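Side-chain contact in putative metal-dependent hydrolase (Bacillus subtilis, PDB 6KNS), which binds zinc and calcium ions in a metallo-beta-lactamase fold and probably acts as a hydrolase, perhaps one that processes the 3' ends of tRNA: residues His224-Leu227 against Arg228-Ala231. Residues are numbered along the deposited sequence; the frame is centred on the assembly and turned at random.
Sequences HDNL and RKEA
E230 folds back along the helix over N226, one turn earlier. Its CB begins 3.3 Å from N226 O, the carbonyl that accepts the backbone N-H of E230. CG and CD follow at 3.1 and 3.2 Å from that same N226 O, because chi1 of -72° sets CG beside the backbone N and opposite the carbonyl carbon. The two carboxylate oxygens have different partners. OE2 accepts a 2.8 Å hydrogen bond from a water that itself accepts one from N226 ND2. OE1 passes L227 CD2 at 3.9 Å and is hydrogen-bonded by S198 OG and A186 N, which glutamate is long enough to reach; they fix the carboxylate's rotation and probably favour its charged form. Leucine suits the inner side, where L227 packs on L215 and Y185, and small A231 fits against L215 and V239. The extended chain of R228 lies on I241, with NE weakly hydrogen-bonded to V239 O, while NH1 donates to a second water. That water donates to D225 O, which also accepts the N-H of K229 (N to O 3.1 Å). Such i to i+4 backbone bonds mark an alpha helix; this amphipathic one joins parallel strands 212-216 and 238-241 in a beta-alpha-beta unit of the metallo-beta-lactamase fold.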
loop_
_atom_site.group_PDB
_atom_site.type_symbol
_atom_site.label_atom_id
_atom_site.label_comp_id
_atom_site.label_asym_id
_atom_site.label_seq_id
_atom_site.Cartn_x
_atom_site.Cartn_y
_atom_site.Cartn_z
ATOM N N HIS A 224 3.462 23.221 -5.197
ATOM C CA HIS A 224 4.361 22.322 -5.915
ATOM C C HIS A 224 4.954 22.956 -7.172
ATOM O O HIS A 224 6.092 22.682 -7.503
ATOM C CB HIS A 224 3.637 21.027 -6.327
ATOM C CG HIS A 224 3.497 20.026 -5.223
ATOM N ND1 HIS A 224 2.677 18.919 -5.320
ATOM C CD2 HIS A 224 4.069 19.963 -3.996
ATOM C CE1 HIS A 224 2.762 18.216 -4.205
ATOM N NE2 HIS A 224 3.602 18.824 -3.387
ATOM N N ASP A 225 4.175 23.768 -7.879
ATOM C CA ASP A 225 4.693 24.487 -9.051
ATOM C C ASP A 225 5.878 25.397 -8.728
ATOM O O ASP A 225 6.700 25.669 -9.614
ATOM C CB ASP A 225 3.584 25.288 -9.742
ATOM C CG ASP A 225 2.718 24.423 -10.680
ATOM O OD1 ASP A 225 2.860 23.180 -10.669
ATOM O OD2 ASP A 225 1.919 24.996 -11.448
ATOM N N ASN A 226 5.993 25.841 -7.475
ATOM C CA ASN A 226 7.165 26.601 -7.077
ATOM C C ASN A 226 8.428 25.785 -7.160
ATOM O O ASN A 226 9.476 26.368 -7.375
ATOM C CB ASN A 226 7.051 27.188 -5.675
ATOM C CG ASN A 226 6.132 28.388 -5.611
ATOM O OD1 ASN A 226 5.821 28.994 -6.620
ATOM N ND2 ASN A 226 5.702 28.736 -4.416
ATOM N N LEU A 227 8.346 24.464 -6.972
ATOM C CA LEU A 227 9.537 23.604 -7.088
ATOM C C LEU A 227 10.089 23.658 -8.507
ATOM O O LEU A 227 11.273 23.737 -8.706
ATOM C CB LEU A 227 9.223 22.145 -6.716
ATOM C CG LEU A 227 8.734 21.885 -5.277
ATOM C CD1 LEU A 227 8.162 20.486 -5.123
ATOM C CD2 LEU A 227 9.883 22.143 -4.311
ATOM N N ARG A 228 9.208 23.604 -9.495
ATOM C CA ARG A 228 9.600 23.786 -10.872
ATOM C C ARG A 228 10.222 25.172 -11.150
ATOM O O ARG A 228 11.259 25.254 -11.818
ATOM C CB ARG A 228 8.400 23.593 -11.785
ATOM C CG ARG A 228 8.713 23.808 -13.222
ATOM C CD ARG A 228 7.480 23.649 -14.112
ATOM N NE ARG A 228 7.835 24.164 -15.417
ATOM C CZ ARG A 228 7.931 25.452 -15.742
ATOM N NH1 ARG A 228 7.628 26.428 -14.868
ATOM N NH2 ARG A 228 8.322 25.766 -16.966
ATOM N N LYS A 229 9.604 26.247 -10.659
ATOM C CA LYS A 229 10.158 27.587 -10.896
ATOM C C LYS A 229 11.546 27.766 -10.254
ATOM O O LYS A 229 12.466 28.387 -10.823
ATOM C CB LYS A 229 9.224 28.648 -10.335
ATOM C CG LYS A 229 7.892 28.760 -11.037
ATOM C CD LYS A 229 7.049 29.910 -10.448
ATOM C CE LYS A 229 5.664 29.918 -11.062
ATOM N NZ LYS A 229 4.822 30.947 -10.465
ATOM N N GLU A 230 11.680 27.228 -9.053
ATOM C CA GLU A 230 12.946 27.276 -8.319
ATOM C C GLU A 230 14.004 26.482 -9.067
ATOM O O GLU A 230 15.126 26.939 -9.196
ATOM C CB GLU A 230 12.758 26.682 -6.912
ATOM C CG GLU A 230 11.949 27.553 -5.974
ATOM C CD GLU A 230 11.309 26.764 -4.825
ATOM O OE1 GLU A 230 11.688 25.591 -4.551
ATOM O OE2 GLU A 230 10.402 27.319 -4.179
ATOM N N ALA A 231 13.653 25.281 -9.550
ATOM C CA ALA A 231 14.646 24.486 -10.277
ATOM C C ALA A 231 15.092 25.210 -11.555
ATOM O O ALA A 231 16.273 25.163 -11.918
ATOM C CB ALA A 231 14.141 23.090 -10.596
HETATM O O HOH W 1 5.884 26.343 -12.425
HETATM O O HOH W 2 8.073 27.534 -2.554
#